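Local coordinates for nitroreductase family protein (Sphingopyxis sp., PDB 7DP1) that reduces nitro groups of dinitroaniline herbicides, using flavin mononucleotide as bound cofactor and NADPH as the source of electrons, at residues Asp30-Leu33 with Leu34-Phe38; Thr56-Gly60 with Glu61-Ala65. The protein carries 1 engineered substitution. All blocks are in the same frame, centred on the assembly; numbering follows the deposited sequence.

Contact 1: Asp30-Leu33 with Leu34-Phe38; sequences DRAL and LARIF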
loop_
_atom_site.group_PDB
_atom_site.type_symbol
_atom_site.label_atom_id
_atom_site.label_comp_id
_atom_site.label_asym_id
_atom_site.label_seq_id
_atom_site.Cartn_x
_atom_site.Cartn_y
_atom_site.Cartn_z
ATOM N N ASP A 30 -19.591 13.290 -6.712
ATOM C CA ASP A 30 -20.789 12.712 -6.118
ATOM C C ASP A 30 -20.484 12.036 -4.787
ATOM O O ASP A 30 -19.805 11.003 -4.769
ATOM C CB ASP A 30 -21.408 11.686 -7.064
ATOM C CG ASP A 30 -22.636 11.017 -6.471
ATOM O OD1 ASP A 30 -23.249 11.604 -5.554
ATOM O OD2 ASP A 30 -22.969 9.887 -6.893
ATOM N N ARG A 31 -20.964 12.618 -3.684
ATOM C CA ARG A 31 -20.798 12.007 -2.353
ATOM C C ARG A 31 -21.199 10.531 -2.356
ATOM O O ARG A 31 -20.537 9.694 -1.741
ATOM C CB ARG A 31 -21.638 12.733 -1.302
ATOM C CG ARG A 31 -21.618 12.054 0.069
ATOM C CD ARG A 31 -22.754 12.533 0.969
ATOM N NE ARG A 31 -22.569 12.133 2.364
ATOM C CZ ARG A 31 -22.698 10.892 2.828
ATOM N NH1 ARG A 31 -22.510 10.650 4.117
ATOM N NH2 ARG A 31 -23.009 9.895 2.010
ATOM N N ALA A 32 -22.301 10.231 -3.040
ATOM C CA ALA A 32 -22.810 8.866 -3.165
ATOM C C ALA A 32 -21.811 7.911 -3.795
ATOM O O ALA A 32 -21.604 6.796 -3.301
ATOM C CB ALA A 32 -24.093 8.862 -3.965
ATOM N N LEU A 33 -21.224 8.339 -4.909
ATOM C CA LEU A 33 -20.221 7.531 -5.590
ATOM C C LEU A 33 -19.003 7.307 -4.685
ATOM O O LEU A 33 -18.488 6.193 -4.600
ATOM C CB LEU A 33 -19.787 8.168 -6.904
ATOM C CG LEU A 33 -18.777 7.322 -7.682
ATOM C CD1 LEU A 33 -19.341 5.929 -7.924
ATOM C CD2 LEU A 33 -18.416 7.992 -8.982
ATOM N N LEU A 34 -18.534 8.368 -4.030
ATOM C CA LEU A 34 -17.394 8.254 -3.114
ATOM C C LEU A 34 -17.684 7.218 -2.050
ATOM O O LEU A 34 -16.832 6.382 -1.718
ATOM C CB LEU A 34 -17.063 9.589 -2.455
ATOM C CG LEU A 34 -16.139 10.559 -3.189
ATOM C CD1 LEU A 34 -15.767 11.723 -2.277
ATOM C CD2 LEU A 34 -14.891 9.811 -3.632
ATOM N N ALA A 35 -18.897 7.276 -1.513
ATOM C CA ALA A 35 -19.318 6.312 -0.497
ATOM C C ALA A 35 -19.257 4.911 -1.069
ATOM O O ALA A 35 -18.795 4.014 -0.391
ATOM C CB ALA A 35 -20.713 6.593 -0.001
ATOM N N ARG A 36 -19.748 4.741 -2.301
ATOM C CA ARG A 36 -19.681 3.437 -2.948
ATOM C C ARG A 36 -18.211 3.013 -3.221
ATOM O O ARG A 36 -17.902 1.801 -3.222
ATOM C CB ARG A 36 -20.505 3.350 -4.225
ATOM C CG ARG A 36 -21.994 3.213 -3.900
ATOM C CD ARG A 36 -22.847 3.176 -5.133
ATOM N NE ARG A 36 -22.444 4.094 -6.189
ATOM C CZ ARG A 36 -23.071 5.234 -6.439
ATOM N NH1 ARG A 36 -24.107 5.594 -5.697
ATOM N NH2 ARG A 36 -22.678 5.997 -7.439
ATOM N N ILE A 37 -17.306 3.957 -3.497
ATOM C CA ILE A 37 -15.935 3.546 -3.713
ATOM C C ILE A 37 -15.319 3.019 -2.393
ATOM O O ILE A 37 -14.599 2.010 -2.385
ATOM C CB ILE A 37 -15.137 4.706 -4.365
ATOM C CG1 ILE A 37 -15.548 4.766 -5.833
ATOM C CG2 ILE A 37 -13.631 4.516 -4.190
ATOM C CD1 ILE A 37 -14.972 5.874 -6.670
ATOM N N PHE A 38 -15.619 3.681 -1.285
ATOM C CA PHE A 38 -15.064 3.299 0.002
ATOM C C PHE A 38 -15.528 1.924 0.556
ATOM O O PHE A 38 -14.720 1.241 1.182
ATOM C CB PHE A 38 -15.370 4.413 1.007
ATOM C CG PHE A 38 -14.645 5.719 0.725
ATOM C CD1 PHE A 38 -13.389 5.741 0.118
ATOM C CD2 PHE A 38 -15.227 6.926 1.078
ATOM C CE1 PHE A 38 -12.732 6.960 -0.109
ATOM C CE2 PHE A 38 -14.584 8.142 0.862
ATOM C CZ PHE A 38 -13.343 8.170 0.273
#
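Arg36 reaches back over the first turn of its helix and lays its guanidinium across Leu33. One face of the flat group rests on Leu33 CA, 3.4 Å beneath the plane, and on Ala32 O, both toward its rim. The closest side-chain approach is Leu33 CD1 to Arg36 NH2, 3.4 Å, the two chains crossing at about a right angle. The bend that allows this lies at Arg36 chi3 (-40°), which folds the end of the chain back toward the start of the helix. There Arg36 NH2 meets Asp30 OD2 at 3.9 Å, a long salt bridge with the carboxylate and guanidinium planes 55° apart; at this separation any attraction is probably weak and little directed.

Asp30 is itself held by the backbone. With CG anti to its own N (chi1 178°), its carboxylate curls over the helix start, where OD1 accepts weakly from Ala32 N (3.0 Å) and OD2 weakly from Leu33 N (3.1 Å). Beneath these side chains the i to i+4 helical hydrogen bonds run on: Asp30 O takes Leu34 N at 3.0 Å, and Leu33 O takes Ile37 N at 2.8 Å. Leu33 CG also packs on Ile37 CD1, 4.2 Å away.

Further out, Ile37 faces Leu164 and Leu165 of helix 148-167. Leu34 and Phe38 touch both that helix and the second subunit, where Leu34 meets Trp228 and Phe38 meets Leu222, and Arg31 makes a cation-pi contact with the same Trp228 of the second subunit. Asp30 is thus a helix N-cap, its carboxylate shared between two backbone N-H groups and, at long range, the side chain of Arg36, six residues further along, at the start of a dimer-interface helix of the nitroreductase fold.

Contact 2: Thr56-Gly60 with Glu61-Ala65; sequences TVVTG and ERWQA
Val58 packs against Trp63 at the turn from strand 54-59 into helix 60-74, and this is the tight side of the contact. Val58 CG2 lies 3.8 Å from Trp63 CB, with the two side chains crossing at about a right angle. Val58 CG2 also comes within 4.0 Å of Trp63 CE3, approaching the indole obliquely. Trp63 CG stands anti to the backbone N (chi1 169°), which carries the ring away from the strand end while leaving Trp63 CB wedged against the turn, 3.5 Å from Thr59 CA. The indole is fixed by its NE1, hydrogen-bonded to Ala134 O, and the side chain also touches Met137 of the neighbouring strand.

Backbone bonds close the turn with uneven strength. Thr59 O receives two weak ones, from Trp63 N at 3.3 Å and from Arg62 N at 3.4 Å. Gly60 O accepts a shorter bond, from Gln64 N at 2.9 Å. Gly60 has a phi of 51°, a value that favours glycine, and here the chain swings from strand to helix, the axes of strand 56-59 and helix 61-65 lying 102° apart.

The looser side faces solvent: Glu61 and Gln64 are exposed and meet the turn through little beyond their CB atoms, Gln64 CB lying 3.7 Å from Gly60 O. Arg62 turns instead to the dimer interface, where its NE bonds Gln229 OE1 of the second subunit, while its NH2 makes a weak bond to Glu188 O of its own chain. Residues Thr56 to Val58 pair in parallel with a strand of that other subunit. What results is a tight strand-to-helix turn through a positive-phi glycine, at the edge strand where the sheet of this nitroreductase continues into its dimer partner.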
loop_
_atom_site.group_PDB
_atom_site.type_symbol
_atom_site.label_atom_id
_atom_site.label_comp_id
_atom_site.label_asym_id
_atom_site.label_seq_id
_atom_site.Cartn_x
_atom_site.Cartn_y
_atom_site.Cartn_z
ATOM N N THR A 56 -10.494 11.144 6.852
ATOM C CA THR A 56 -11.357 12.297 6.960
ATOM C C THR A 56 -11.483 12.965 5.592
ATOM O O THR A 56 -10.519 13.516 5.056
ATOM C CB THR A 56 -10.827 13.278 7.998
ATOM O OG1 THR A 56 -10.788 12.605 9.262
ATOM C CG2 THR A 56 -11.738 14.519 8.101
ATOM N N VAL A 57 -12.676 12.878 5.017
ATOM C CA VAL A 57 -12.931 13.434 3.693
ATOM C C VAL A 57 -13.528 14.808 3.803
ATOM O O VAL A 57 -14.620 14.973 4.371
ATOM C CB VAL A 57 -13.871 12.534 2.895
ATOM C CG1 VAL A 57 -14.100 13.097 1.507
ATOM C CG2 VAL A 57 -13.280 11.107 2.831
ATOM N N VAL A 58 -12.838 15.800 3.242
ATOM C CA VAL A 58 -13.345 17.164 3.342
ATOM C C VAL A 58 -13.657 17.796 1.987
ATOM O O VAL A 58 -13.091 17.424 0.962
ATOM C CB VAL A 58 -12.359 18.073 4.110
ATOM C CG1 VAL A 58 -12.129 17.532 5.511
ATOM C CG2 VAL A 58 -11.045 18.218 3.352
ATOM N N THR A 59 -14.606 18.729 1.995
ATOM C CA THR A 59 -14.970 19.465 0.797
ATOM C C THR A 59 -15.556 20.833 1.182
ATOM O O THR A 59 -15.761 21.124 2.368
ATOM C CB THR A 59 -15.988 18.697 -0.062
ATOM O OG1 THR A 59 -16.075 19.304 -1.361
ATOM C CG2 THR A 59 -17.373 18.735 0.604
ATOM N N GLY A 60 -15.819 21.657 0.168
ATOM C CA GLY A 60 -16.386 22.975 0.358
ATOM C C GLY A 60 -15.632 23.801 1.388
ATOM O O GLY A 60 -14.401 23.828 1.386
ATOM N N GLU A 61 -16.380 24.412 2.307
ATOM C CA GLU A 61 -15.869 25.368 3.295
ATOM C C GLU A 61 -14.830 24.772 4.251
ATOM O O GLU A 61 -13.876 25.453 4.649
ATOM C CB GLU A 61 -17.046 25.935 4.101
ATOM C CG GLU A 61 -16.800 26.124 5.601
ATOM C CD GLU A 61 -15.770 27.199 5.938
ATOM O OE1 GLU A 61 -15.437 28.022 5.056
ATOM O OE2 GLU A 61 -15.285 27.205 7.091
ATOM N N ARG A 62 -15.039 23.519 4.645
ATOM C CA ARG A 62 -14.106 22.821 5.527
ATOM C C ARG A 62 -12.763 22.643 4.837
ATOM O O ARG A 62 -11.702 22.924 5.396
ATOM C CB ARG A 62 -14.671 21.464 5.925
ATOM C CG ARG A 62 -15.981 21.572 6.699
ATOM C CD ARG A 62 -15.766 22.190 8.067
ATOM N NE ARG A 62 -14.680 21.519 8.767
ATOM C CZ ARG A 62 -13.517 22.088 9.053
ATOM N NH1 ARG A 62 -13.287 23.348 8.703
ATOM N NH2 ARG A 62 -12.585 21.391 9.685
ATOM N N TRP A 63 -12.839 22.172 3.602
ATOM C CA TRP A 63 -11.681 21.986 2.756
ATOM C C TRP A 63 -11.016 23.359 2.556
ATOM O O TRP A 63 -9.797 23.456 2.436
ATOM C CB TRP A 63 -12.122 21.305 1.456
ATOM C CG TRP A 63 -11.170 21.211 0.294
ATOM C CD1 TRP A 63 -11.518 21.264 -1.028
ATOM C CD2 TRP A 63 -9.744 21.024 0.319
ATOM N NE1 TRP A 63 -10.407 21.132 -1.821
ATOM C CE2 TRP A 63 -9.304 20.989 -1.023
ATOM C CE3 TRP A 63 -8.799 20.900 1.335
ATOM C CZ2 TRP A 63 -7.961 20.834 -1.369
ATOM C CZ3 TRP A 63 -7.467 20.758 0.992
ATOM C CH2 TRP A 63 -7.061 20.730 -0.349
ATOM N N GLN A 64 -11.809 24.428 2.574
ATOM C CA GLN A 64 -11.216 25.770 2.483
ATOM C C GLN A 64 -10.519 26.201 3.777
ATOM O O GLN A 64 -9.507 26.899 3.733
ATOM C CB GLN A 64 -12.285 26.819 2.136
ATOM C CG GLN A 64 -12.279 27.259 0.692
ATOM C CD GLN A 64 -10.977 27.922 0.304
ATOM O OE1 GLN A 64 -10.398 28.679 1.080
ATOM N NE2 GLN A 64 -10.505 27.634 -0.903
ATOM N N ALA A 65 -11.065 25.806 4.922
ATOM C CA ALA A 65 -10.438 26.110 6.207
ATOM C C ALA A 65 -9.061 25.430 6.327
ATOM O O ALA A 65 -8.079 26.063 6.733
ATOM C CB ALA A 65 -11.345 25.703 7.353
#

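How the contacts relate
Contact 1 precedes contact 2 along the chain, without overlap: helix 31-41 is followed directly by strand 54-59, which leads into helix 60-74. Their centres lie 16 Å apart, yet the two meet where Phe38 CE2 packs on Val57 CG2 at 3.8 Å. Both border strand 136-143, the neighbour of edge strand 54-59 in the four-stranded antiparallel sheet, and both belong to the nitroreductase fold. Each also touches the C-terminal segment of the second subunit, contact 1 at Trp228 and contact 2 at Gln229 and Gly230. Consecutive elements of one chain therefore receive the same exchanged tail, tying helix and sheet edge into the dimer.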